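Long-range contacts in putative TetR transcriptional regulator (PDB 2I10), which probably binds DNA as a transcriptional regulator of the TetR family, with a C-terminal domain that can hold p-nitrophenol: residues 19-24 against 36-41; 78-83 against 137-142; 148-152 against 194-198. All blocks are in the same frame, centred on the assembly; numbering follows the deposited sequence.

Contact 1: 19-24 against 36-41; sequences TAMELF and DLTKAL
L23 reaches across from helix 15-27 to helix 34-41 with one methyl: its CD1 lies 3.6 Å from CD2 of L37 and 3.7 Å from CB of A40, and it also rests on the backbone O of D36. The other branch, CD2, meets CB of D36 more loosely. One turn earlier T19 presents its methyl, because CG2 stands anti to the backbone N and beside the carbonyl carbon (chi1 of OG1 -54°); CG2 thus comes 3.6 Å from CB of A40, while CB of T19 approaches CD2 of L41 at 3.9 Å. The hydroxyl of T19 is hydrogen-bonded to the carbonyl O of V15 in its own helix. CD2 of L37 also meets CB of A20. On its other flank CZ of F24 lies 4.3 Å from CD2 of L37. Behind this layer F24 packs edge-to-face with F59, and L37 touches L58 of helix 55-66. The axes of the two short segments approach to 10.0 Å at 135° between their directions, joining the first helix of the TetR DNA-binding domain to the opening helix of the predicted helix-turn-helix. With no hydrogen bond between the segments, the contact rests on apolar packing, mostly of methyl groups, with little to fix it by direction.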
ATOM      1  N   THR B  19       3.054  -1.041 -19.911  1.00 31.26           N
ATOM      2  CA  THR B  19       2.867   0.042 -20.860  1.00 31.57           C
ATOM      3  C   THR B  19       1.394   0.407 -21.047  1.00 31.33           C
ATOM      4  O   THR B  19       1.021   1.587 -21.031  1.00 30.97           O
ATOM      5  CB  THR B  19       3.532  -0.310 -22.223  1.00 31.72           C
ATOM      6  OG1 THR B  19       4.883  -0.635 -21.950  1.00 32.84           O
ATOM      7  CG2 THR B  19       3.506   0.871 -23.137  1.00 33.25           C
ATOM      8  N   ALA B  20       0.571  -0.626 -21.226  1.00 31.59           N
ATOM      9  CA  ALA B  20      -0.892  -0.477 -21.283  1.00 31.98           C
ATOM     10  C   ALA B  20      -1.476   0.149 -20.016  1.00 32.14           C
ATOM     11  O   ALA B  20      -2.244   1.104 -20.113  1.00 31.90           O
ATOM     12  CB  ALA B  20      -1.508  -1.796 -21.582  1.00 30.94           C
HETATM   13  N   MSE B  21      -1.083  -0.341 -18.834  1.00 32.68           N
HETATM   14  CA  MSE B  21      -1.433   0.316 -17.562  1.00 34.24           C
HETATM   15  C   MSE B  21      -1.161   1.822 -17.509  1.00 35.55           C
HETATM   16  O   MSE B  21      -2.047   2.584 -17.118  1.00 36.81           O
HETATM   17  CB  MSE B  21      -0.744  -0.361 -16.362  1.00 35.01           C
HETATM   18  CG  MSE B  21      -1.010   0.291 -14.976  1.00 33.13           C
HETATM   19 SE   MSE B  21      -2.761  -0.277 -14.360  0.80 44.39          SE
HETATM   20  CE  MSE B  21      -4.068   0.946 -15.259  1.00 33.78           C
ATOM     21  N   GLU B  22       0.037   2.269 -17.882  1.00 36.09           N
ATOM     22  CA  GLU B  22       0.370   3.712 -17.822  1.00 36.59           C
ATOM     23  C   GLU B  22      -0.550   4.526 -18.678  1.00 34.25           C
ATOM     24  O   GLU B  22      -0.936   5.620 -18.289  1.00 33.75           O
ATOM     25  CB  GLU B  22       1.829   4.019 -18.262  1.00 36.89           C
ATOM     26  CG  GLU B  22       2.823   2.990 -17.789  1.00 41.84           C
ATOM     27  CD  GLU B  22       4.281   3.311 -18.138  1.00 40.72           C
ATOM     28  OE1 GLU B  22       4.625   3.580 -19.327  1.00 44.53           O
ATOM     29  OE2 GLU B  22       5.087   3.251 -17.185  1.00 45.69           O
ATOM     30  N   LEU B  23      -0.848   4.020 -19.873  1.00 33.44           N
ATOM     31  CA  LEU B  23      -1.768   4.680 -20.766  1.00 32.77           C
ATOM     32  C   LEU B  23      -3.135   4.767 -20.177  1.00 31.54           C
ATOM     33  O   LEU B  23      -3.743   5.825 -20.183  1.00 32.10           O
ATOM     34  CB  LEU B  23      -1.886   3.927 -22.099  1.00 33.37           C
ATOM     35  CG  LEU B  23      -0.936   4.284 -23.216  1.00 36.90           C
ATOM     36  CD1 LEU B  23      -1.089   3.272 -24.343  1.00 36.68           C
ATOM     37  CD2 LEU B  23      -1.192   5.722 -23.703  1.00 39.13           C
ATOM     38  N   PHE B  24      -3.671   3.632 -19.746  1.00 31.01           N
ATOM     39  CA  PHE B  24      -5.037   3.617 -19.231  1.00 30.27           C
ATOM     40  C   PHE B  24      -5.062   4.439 -17.939  1.00 30.31           C
ATOM     41  O   PHE B  24      -6.064   5.086 -17.606  1.00 29.45           O
ATOM     42  CB  PHE B  24      -5.548   2.186 -18.939  1.00 30.08           C
ATOM     43  CG  PHE B  24      -5.754   1.297 -20.167  1.00 30.48           C
ATOM     44  CD1 PHE B  24      -6.579   1.673 -21.218  1.00 28.71           C
ATOM     45  CD2 PHE B  24      -5.184   0.031 -20.217  1.00 33.59           C
ATOM     46  CE1 PHE B  24      -6.795   0.828 -22.314  1.00 27.52           C
ATOM     47  CE2 PHE B  24      -5.388  -0.817 -21.316  1.00 28.68           C
ATOM     48  CZ  PHE B  24      -6.190  -0.412 -22.355  1.00 28.00           C
ATOM     49  N   ASP B  36      -3.011   4.654 -29.831  1.00 31.14           N
ATOM     50  CA  ASP B  36      -2.174   4.914 -28.646  1.00 31.88           C
ATOM     51  C   ASP B  36      -1.438   3.653 -28.220  1.00 31.61           C
ATOM     52  O   ASP B  36      -0.268   3.699 -27.860  1.00 29.45           O
ATOM     53  CB  ASP B  36      -3.038   5.367 -27.456  1.00 31.58           C
ATOM     54  CG  ASP B  36      -3.677   6.756 -27.668  1.00 34.63           C
ATOM     55  OD1 ASP B  36      -3.139   7.575 -28.477  1.00 32.98           O
ATOM     56  OD2 ASP B  36      -4.703   7.026 -26.987  1.00 34.29           O
ATOM     57  N   LEU B  37      -2.139   2.523 -28.230  1.00 31.05           N
ATOM     58  CA  LEU B  37      -1.548   1.276 -27.722  1.00 31.84           C
ATOM     59  C   LEU B  37      -0.493   0.699 -28.643  1.00 31.41           C
ATOM     60  O   LEU B  37       0.593   0.291 -28.181  1.00 31.89           O
ATOM     61  CB  LEU B  37      -2.632   0.238 -27.467  1.00 31.51           C
ATOM     62  CG  LEU B  37      -3.536   0.563 -26.278  1.00 30.89           C
ATOM     63  CD1 LEU B  37      -4.871  -0.209 -26.430  1.00 31.32           C
ATOM     64  CD2 LEU B  37      -2.863   0.233 -24.975  1.00 29.85           C
ATOM     65  N   THR B  38      -0.793   0.669 -29.934  1.00 31.09           N
ATOM     66  CA  THR B  38       0.189   0.230 -30.941  1.00 30.59           C
ATOM     67  C   THR B  38       1.416   1.097 -30.927  1.00 30.36           C
ATOM     68  O   THR B  38       2.529   0.566 -30.992  1.00 30.27           O
ATOM     69  CB  THR B  38      -0.387   0.147 -32.379  1.00 31.26           C
ATOM     70  OG1 THR B  38      -0.986   1.405 -32.730  1.00 30.83           O
ATOM     71  CG2 THR B  38      -1.428  -1.009 -32.439  1.00 28.99           C
ATOM     72  N   LYS B  39       1.245   2.415 -30.843  1.00 29.57           N
ATOM     73  CA  LYS B  39       2.408   3.314 -30.774  0.50 30.47           C
ATOM     74  C   LYS B  39       3.231   3.046 -29.512  1.00 30.53           C
ATOM     75  O   LYS B  39       4.447   2.954 -29.570  1.00 29.82           O
ATOM     76  CB  LYS B  39       2.002   4.792 -30.822  0.50 31.21           C
ATOM     77  CG  LYS B  39       3.080   5.764 -30.286  0.50 32.47           C
ATOM     78  CD  LYS B  39       2.851   7.189 -30.781  0.50 35.60           C
ATOM     79  CE  LYS B  39       3.915   8.152 -30.239  0.50 34.69           C
ATOM     80  NZ  LYS B  39       3.827   9.497 -30.903  0.50 34.66           N
ATOM     81  N   ALA B  40       2.544   2.914 -28.368  1.00 29.84           N
ATOM     82  CA  ALA B  40       3.228   2.666 -27.063  1.00 29.54           C
ATOM     83  C   ALA B  40       3.922   1.301 -26.997  1.00 30.16           C
ATOM     84  O   ALA B  40       5.019   1.187 -26.436  1.00 31.35           O
ATOM     85  CB  ALA B  40       2.254   2.831 -25.894  1.00 28.80           C
ATOM     86  N   LEU B  41       3.287   0.277 -27.558  1.00 29.25           N
ATOM     87  CA  LEU B  41       3.821  -1.078 -27.597  1.00 29.69           C
ATOM     88  C   LEU B  41       4.831  -1.306 -28.699  1.00 29.38           C
ATOM     89  O   LEU B  41       5.646  -2.228 -28.609  1.00 31.09           O
ATOM     90  CB  LEU B  41       2.687  -2.092 -27.763  1.00 29.86           C
ATOM     91  CG  LEU B  41       1.776  -2.142 -26.539  1.00 32.69           C
ATOM     92  CD1 LEU B  41       0.628  -3.168 -26.710  1.00 35.73           C
ATOM     93  CD2 LEU B  41       2.554  -2.411 -25.313  1.00 33.50           C
TER

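Contact 2: 78-83 against 137-142; sequences MVRPTA and TVLDRF
M78, a selenomethionine, lays its selenium against the aliphatic start of R141: SE is 3.7 Å from CB of R141. Its CG meets CG2 of T137 at 3.7 Å, and the bend at chi2 beyond it brings SE onto R141. Past these carbons R141 enters the loop that follows helix 71-78. CG leaves anti to the backbone N (chi1 -168°), and a bend at chi2 carries the guanidinium inside the curve of backbone formed by M78 to A83. There NH2 of R141 donates to O of R80 over 2.9 Å, a nearly straight bond (167° at the hydrogen) lying in the carbonyl plane and only 7° out of the guanidinium plane. NE of R141 makes a weak, strongly bent hydrogen bond to O of M78, also 2.9 Å long. Two carbonyls at its edge, one held well and one weakly, with C of T82 and N of A83 over one face, probably limit the rotation of the group. Carbonyl dipoles would probably help to stabilise the buried positive charge. Next to it CB of A83 meets the edge of the F142 ring, 3.9 Å from CD1. T82 is the N-cap of helix 83-98, its OG1 hydrogen-bonded to N of E85, while the side chain of R80 turns to salt bridges with E85 and D89. The contact thus ties the link between helices 71-78 and 83-98 to the long helix 121-148; A86 of helix 83-98 touches both M78 and R141, and helix 157-177 packs on F142 through C157 and L160.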
HETATM    1  N   MSE B  78     -14.222 -16.353  -1.703  1.00 30.20           N
HETATM    2  CA  MSE B  78     -15.317 -16.286  -0.729  1.00 31.73           C
HETATM    3  C   MSE B  78     -16.096 -17.603  -0.619  1.00 32.48           C
HETATM    4  O   MSE B  78     -16.810 -17.804   0.361  1.00 32.77           O
HETATM    5  CB  MSE B  78     -16.261 -15.121  -1.051  1.00 31.34           C
HETATM    6  CG  MSE B  78     -15.609 -13.735  -0.953  1.00 32.84           C
HETATM    7 SE   MSE B  78     -14.897 -13.265   0.836  0.80 37.01          SE
HETATM    8  CE  MSE B  78     -13.051 -13.771   0.568  1.00 34.72           C
ATOM      9  N   VAL B  79     -15.937 -18.487  -1.620  1.00 32.44           N
ATOM     10  CA  VAL B  79     -16.632 -19.783  -1.685  1.00 33.62           C
ATOM     11  C   VAL B  79     -16.087 -20.803  -0.676  1.00 34.12           C
ATOM     12  O   VAL B  79     -16.733 -21.788  -0.386  1.00 35.60           O
ATOM     13  CB  VAL B  79     -16.680 -20.332  -3.156  1.00 32.68           C
ATOM     14  CG1 VAL B  79     -17.208 -21.743  -3.218  1.00 35.04           C
ATOM     15  CG2 VAL B  79     -17.586 -19.463  -3.995  1.00 33.01           C
ATOM     16  N   ARG B  80     -14.934 -20.550  -0.092  1.00 35.11           N
ATOM     17  CA  ARG B  80     -14.409 -21.411   0.958  1.00 35.99           C
ATOM     18  C   ARG B  80     -15.387 -21.498   2.130  1.00 36.34           C
ATOM     19  O   ARG B  80     -16.117 -20.540   2.403  1.00 35.86           O
ATOM     20  CB  ARG B  80     -13.025 -20.927   1.446  1.00 36.81           C
ATOM     21  CG  ARG B  80     -11.944 -20.780   0.347  1.00 39.26           C
ATOM     22  CD  ARG B  80     -11.847 -21.956  -0.623  1.00 44.13           C
ATOM     23  NE  ARG B  80     -11.142 -23.113  -0.069  1.00 50.86           N
ATOM     24  CZ  ARG B  80     -10.074 -23.701  -0.630  1.00 55.34           C
ATOM     25  NH1 ARG B  80      -9.555 -23.258  -1.779  1.00 54.98           N
ATOM     26  NH2 ARG B  80      -9.512 -24.754  -0.041  1.00 57.00           N
ATOM     27  N   PRO B  81     -15.388 -22.656   2.837  1.00 36.72           N
ATOM     28  CA  PRO B  81     -16.397 -23.002   3.830  1.00 36.72           C
ATOM     29  C   PRO B  81     -16.426 -22.173   5.113  1.00 36.59           C
ATOM     30  O   PRO B  81     -17.395 -22.257   5.838  1.00 35.60           O
ATOM     31  CB  PRO B  81     -16.049 -24.463   4.183  1.00 37.20           C
ATOM     32  CG  PRO B  81     -15.150 -24.922   3.084  1.00 37.98           C
ATOM     33  CD  PRO B  81     -14.397 -23.738   2.681  1.00 35.74           C
ATOM     34  N   THR B  82     -15.355 -21.435   5.421  1.00 36.41           N
ATOM     35  CA  THR B  82     -15.317 -20.548   6.605  1.00 35.39           C
ATOM     36  C   THR B  82     -14.799 -19.191   6.167  1.00 35.07           C
ATOM     37  O   THR B  82     -14.153 -19.080   5.123  1.00 34.85           O
ATOM     38  CB  THR B  82     -14.425 -21.093   7.802  1.00 35.86           C
ATOM     39  OG1 THR B  82     -13.058 -21.239   7.394  1.00 34.73           O
ATOM     40  CG2 THR B  82     -14.943 -22.447   8.368  1.00 34.50           C
ATOM     41  N   ALA B  83     -15.142 -18.161   6.936  1.00 34.94           N
ATOM     42  CA  ALA B  83     -14.637 -16.794   6.725  1.00 34.46           C
ATOM     43  C   ALA B  83     -13.105 -16.761   6.816  1.00 34.42           C
ATOM     44  O   ALA B  83     -12.443 -16.120   5.981  1.00 34.17           O
ATOM     45  CB  ALA B  83     -15.251 -15.851   7.756  1.00 34.31           C
ATOM     46  N   THR B 137     -18.482  -7.404  -0.235  1.00 27.41           N
ATOM     47  CA  THR B 137     -18.331  -8.847  -0.466  1.00 27.60           C
ATOM     48  C   THR B 137     -17.738  -9.565   0.756  1.00 26.92           C
ATOM     49  O   THR B 137     -18.132 -10.682   1.138  1.00 25.92           O
ATOM     50  CB  THR B 137     -17.402  -9.098  -1.702  1.00 29.57           C
ATOM     51  OG1 THR B 137     -17.996  -8.514  -2.882  1.00 31.90           O
ATOM     52  CG2 THR B 137     -17.218 -10.572  -1.942  1.00 31.14           C
ATOM     53  N   VAL B 138     -16.752  -8.920   1.363  1.00 26.06           N
ATOM     54  CA  VAL B 138     -16.140  -9.422   2.587  1.00 24.30           C
ATOM     55  C   VAL B 138     -17.165  -9.342   3.710  1.00 23.77           C
ATOM     56  O   VAL B 138     -17.349 -10.298   4.415  1.00 24.28           O
ATOM     57  CB  VAL B 138     -14.789  -8.635   2.891  1.00 23.55           C
ATOM     58  CG1 VAL B 138     -14.263  -8.962   4.258  1.00 23.87           C
ATOM     59  CG2 VAL B 138     -13.757  -9.008   1.857  1.00 23.82           C
ATOM     60  N   LEU B 139     -17.876  -8.231   3.841  1.00 24.28           N
ATOM     61  CA  LEU B 139     -18.934  -8.122   4.858  1.00 25.80           C
ATOM     62  C   LEU B 139     -20.048  -9.172   4.668  1.00 26.17           C
ATOM     63  O   LEU B 139     -20.584  -9.699   5.661  1.00 25.89           O
ATOM     64  CB  LEU B 139     -19.594  -6.705   4.853  1.00 24.77           C
ATOM     65  CG  LEU B 139     -18.846  -5.522   5.486  1.00 25.65           C
ATOM     66  CD1 LEU B 139     -19.460  -4.158   5.109  1.00 25.16           C
ATOM     67  CD2 LEU B 139     -18.724  -5.716   7.025  1.00 24.42           C
ATOM     68  N   ASP B 140     -20.428  -9.430   3.417  1.00 26.27           N
ATOM     69  CA  ASP B 140     -21.467 -10.452   3.130  1.00 27.05           C
ATOM     70  C   ASP B 140     -20.912 -11.764   3.607  1.00 28.03           C
ATOM     71  O   ASP B 140     -21.635 -12.554   4.216  1.00 28.61           O
ATOM     72  CB  ASP B 140     -21.756 -10.564   1.620  1.00 26.10           C
ATOM     73  CG  ASP B 140     -22.577  -9.418   1.090  1.00 29.04           C
ATOM     74  OD1 ASP B 140     -23.211  -8.719   1.922  1.00 28.49           O
ATOM     75  OD2 ASP B 140     -22.622  -9.208  -0.168  1.00 28.27           O
ATOM     76  N   ARG B 141     -19.622 -12.017   3.355  1.00 28.87           N
ATOM     77  CA  ARG B 141     -19.013 -13.307   3.809  1.00 30.05           C
ATOM     78  C   ARG B 141     -19.041 -13.441   5.346  1.00 29.83           C
ATOM     79  O   ARG B 141     -19.262 -14.546   5.885  1.00 29.58           O
ATOM     80  CB  ARG B 141     -17.568 -13.483   3.320  1.00 30.47           C
ATOM     81  CG  ARG B 141     -16.951 -14.887   3.487  1.00 30.29           C
ATOM     82  CD  ARG B 141     -17.781 -15.978   2.801  1.00 31.03           C
ATOM     83  NE  ARG B 141     -17.442 -17.350   3.187  1.00 27.00           N
ATOM     84  CZ  ARG B 141     -17.952 -17.971   4.254  1.00 26.21           C
ATOM     85  NH1 ARG B 141     -18.780 -17.358   5.075  1.00 23.61           N
ATOM     86  NH2 ARG B 141     -17.645 -19.218   4.494  1.00 28.40           N
ATOM     87  N   PHE B 142     -18.818 -12.312   6.025  1.00 29.76           N
ATOM     88  CA  PHE B 142     -18.788 -12.253   7.495  1.00 30.12           C
ATOM     89  C   PHE B 142     -20.206 -12.478   8.074  1.00 29.79           C
ATOM     90  O   PHE B 142     -20.357 -13.139   9.100  1.00 30.54           O
ATOM     91  CB  PHE B 142     -18.162 -10.944   7.976  1.00 28.56           C
ATOM     92  CG  PHE B 142     -16.638 -10.865   7.752  1.00 31.44           C
ATOM     93  CD1 PHE B 142     -15.908 -11.980   7.365  1.00 27.86           C
ATOM     94  CD2 PHE B 142     -15.940  -9.675   7.956  1.00 27.62           C
ATOM     95  CE1 PHE B 142     -14.529 -11.922   7.209  1.00 25.84           C
ATOM     96  CE2 PHE B 142     -14.563  -9.633   7.786  1.00 26.96           C
ATOM     97  CZ  PHE B 142     -13.862 -10.760   7.424  1.00 25.27           C
TER

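Contact 3: 148-152 against 194-198; sequences DGDLP and VVPRA
G149, whose O lies 3.8 Å from CB of A198, follows helix 121-148 and breaks it with a positive phi of 99°, where a side chain would jam against the preceding carbonyl. This is a loop-to-loop contact in the all-helical C-terminal domain of a TetR-type fold, between the connection to helix 157-177 and the end of the modelled chain. At D150 the backbone does the work: its O accepts N-H of A198 at 2.9 Å, with 164° at the hydrogen and the donor tilted 35° from the carbonyl plane. CA of R197 adds a CA-H...O contact to the same oxygen. A single bond of this kind joins the two backbones without building a strand pair. The D150 carboxylate serves two partners: its OD2 accepts from N of A83 at the start of helix 83-98 and also meets a water. L151 starts away from 194-198, yet its end returns: CD1 lies 3.7 Å from CD of P196 and 4.1 Å from CG1 of V195, while the residue also packs on F142 and A145 of helix 121-148. P152 sets its ring roughly at a right angle to that of P196, CD lying 3.9 Å from CB of P196 and somewhat farther from CB of A198. Replacing P152 with a glycine would probably leave the ring of P196 and the methyl of A198 without their apolar cover on this side. The water at D150 bridges OD2 of that residue and O of P196, lying 2.8 Å from O of P196.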
ATOM      1  N   ASP B 148     -23.534 -19.198  10.109  1.00 33.13           N
ATOM      2  CA  ASP B 148     -22.993 -20.553  10.085  1.00 34.72           C
ATOM      3  C   ASP B 148     -22.309 -20.863  11.401  1.00 35.76           C
ATOM      4  O   ASP B 148     -22.263 -22.008  11.823  1.00 36.48           O
ATOM      5  CB  ASP B 148     -21.974 -20.735   8.949  1.00 33.93           C
ATOM      6  CG  ASP B 148     -22.611 -20.688   7.567  1.00 35.97           C
ATOM      7  OD1 ASP B 148     -23.876 -20.676   7.478  1.00 36.73           O
ATOM      8  OD2 ASP B 148     -21.855 -20.671   6.561  1.00 33.94           O
ATOM      9  N   GLY B 149     -21.756 -19.827  12.026  1.00 36.29           N
ATOM     10  CA  GLY B 149     -21.194 -19.940  13.360  1.00 36.98           C
ATOM     11  C   GLY B 149     -19.687 -20.109  13.402  1.00 36.02           C
ATOM     12  O   GLY B 149     -19.153 -20.368  14.463  1.00 36.34           O
ATOM     13  N   ASP B 150     -18.989 -19.982  12.269  1.00 35.64           N
ATOM     14  CA  ASP B 150     -17.517 -20.056  12.293  1.00 35.50           C
ATOM     15  C   ASP B 150     -16.891 -18.707  12.647  1.00 35.12           C
ATOM     16  O   ASP B 150     -15.730 -18.634  12.969  1.00 34.35           O
ATOM     17  CB  ASP B 150     -16.927 -20.580  10.980  1.00 35.65           C
ATOM     18  CG  ASP B 150     -17.382 -19.784   9.769  1.00 36.64           C
ATOM     19  OD1 ASP B 150     -18.461 -20.096   9.225  1.00 37.79           O
ATOM     20  OD2 ASP B 150     -16.652 -18.869   9.343  1.00 33.88           O
ATOM     21  N   LEU B 151     -17.675 -17.642  12.553  1.00 35.35           N
ATOM     22  CA  LEU B 151     -17.294 -16.341  13.110  1.00 36.33           C
ATOM     23  C   LEU B 151     -18.017 -16.178  14.435  1.00 36.22           C
ATOM     24  O   LEU B 151     -19.235 -16.311  14.494  1.00 36.36           O
ATOM     25  CB  LEU B 151     -17.644 -15.208  12.148  1.00 36.62           C
ATOM     26  CG  LEU B 151     -16.720 -14.005  12.010  1.00 37.27           C
ATOM     27  CD1 LEU B 151     -15.221 -14.384  11.835  1.00 35.27           C
ATOM     28  CD2 LEU B 151     -17.213 -13.181  10.828  1.00 34.36           C
ATOM     29  N   PRO B 152     -17.260 -15.945  15.521  1.00 37.18           N
ATOM     30  CA  PRO B 152     -17.862 -15.808  16.860  1.00 37.07           C
ATOM     31  C   PRO B 152     -18.872 -14.680  16.897  1.00 36.91           C
ATOM     32  O   PRO B 152     -18.634 -13.634  16.286  1.00 35.79           O
ATOM     33  CB  PRO B 152     -16.674 -15.482  17.773  1.00 36.59           C
ATOM     34  CG  PRO B 152     -15.512 -15.262  16.889  1.00 38.28           C
ATOM     35  CD  PRO B 152     -15.792 -15.817  15.538  1.00 36.33           C
ATOM     36  N   VAL B 194      -6.178 -13.219  12.064  1.00 38.70           N
ATOM     37  CA  VAL B 194      -7.094 -12.246  12.646  1.00 38.99           C
ATOM     38  C   VAL B 194      -8.566 -12.549  12.369  1.00 39.76           C
ATOM     39  O   VAL B 194      -9.427 -12.156  13.140  1.00 40.44           O
ATOM     40  CB  VAL B 194      -6.732 -10.816  12.208  1.00 39.22           C
ATOM     41  CG1 VAL B 194      -7.743  -9.802  12.765  1.00 37.71           C
ATOM     42  CG2 VAL B 194      -5.285 -10.484  12.699  1.00 38.28           C
ATOM     43  N   VAL B 195      -8.854 -13.234  11.268  1.00 39.11           N
ATOM     44  CA  VAL B 195     -10.220 -13.733  11.039  1.00 38.25           C
ATOM     45  C   VAL B 195     -10.396 -15.046  11.810  1.00 39.16           C
ATOM     46  O   VAL B 195      -9.834 -16.068  11.444  1.00 38.82           O
ATOM     47  CB  VAL B 195     -10.505 -13.873   9.570  1.00 37.11           C
ATOM     48  CG1 VAL B 195     -11.976 -14.331   9.330  1.00 37.02           C
ATOM     49  CG2 VAL B 195     -10.268 -12.511   8.881  1.00 36.15           C
ATOM     50  N   PRO B 196     -11.146 -15.008  12.928  1.00 40.59           N
ATOM     51  CA  PRO B 196     -11.213 -16.207  13.773  1.00 41.45           C
ATOM     52  C   PRO B 196     -11.992 -17.360  13.165  1.00 41.43           C
ATOM     53  O   PRO B 196     -12.864 -17.137  12.334  1.00 41.59           O
ATOM     54  CB  PRO B 196     -11.951 -15.718  15.025  1.00 42.27           C
ATOM     55  CG  PRO B 196     -12.007 -14.206  14.894  1.00 43.72           C
ATOM     56  CD  PRO B 196     -11.953 -13.899  13.469  1.00 40.44           C
ATOM     57  N   ARG B 197     -11.642 -18.584  13.559  1.00 41.83           N
ATOM     58  CA  ARG B 197     -12.459 -19.749  13.244  0.50 42.25           C
ATOM     59  C   ARG B 197     -12.919 -20.403  14.534  1.00 42.01           C
ATOM     60  O   ARG B 197     -12.155 -21.137  15.178  1.00 42.20           O
ATOM     61  CB  ARG B 197     -11.716 -20.764  12.368  0.50 42.61           C
ATOM     62  CG  ARG B 197     -12.670 -21.765  11.703  0.50 43.50           C
ATOM     63  CD  ARG B 197     -11.989 -23.043  11.249  0.50 45.32           C
ATOM     64  NE  ARG B 197     -12.973 -24.024  10.792  0.50 46.20           N
ATOM     65  CZ  ARG B 197     -13.377 -25.089  11.484  0.50 47.01           C
ATOM     66  NH1 ARG B 197     -12.872 -25.362  12.687  0.50 47.10           N
ATOM     67  NH2 ARG B 197     -14.288 -25.901  10.961  0.50 47.37           N
ATOM     68  N   ALA B 198     -14.164 -20.117  14.925  1.00 42.06           N
ATOM     69  CA  ALA B 198     -14.761 -20.715  16.139  1.00 42.81           C
ATOM     70  C   ALA B 198     -15.052 -22.200  15.931  1.00 43.17           C
ATOM     71  O   ALA B 198     -15.376 -22.617  14.808  1.00 44.11           O
ATOM     72  CB  ALA B 198     -16.038 -19.969  16.551  1.00 42.64           C
TER
HETATM   73  O   HOH W   1     -13.999 -18.331  10.117  1.00 36.19           O

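Overall arrangement
Contact 1 stands apart in the DNA-binding domain, its centre about 36 Å from that of contact 2 and about 45 Å from that of contact 3, on the opposite side of the chain's centre. Contacts 2 and 3 adjoin, with centres about 11 Å apart, and both depend on helix 121-148: one on its side, the other just past its end. They touch also through CG2 of T82 and NE of R197, 3.5 Å apart. All three are partly buried, but exposed residues take part only in contacts 2 and 3. Chemistry follows place: methyl groups between two helices in contact 1, a buried arginine among loop carbonyls in contact 2, and backbone, prolines and water in contact 3.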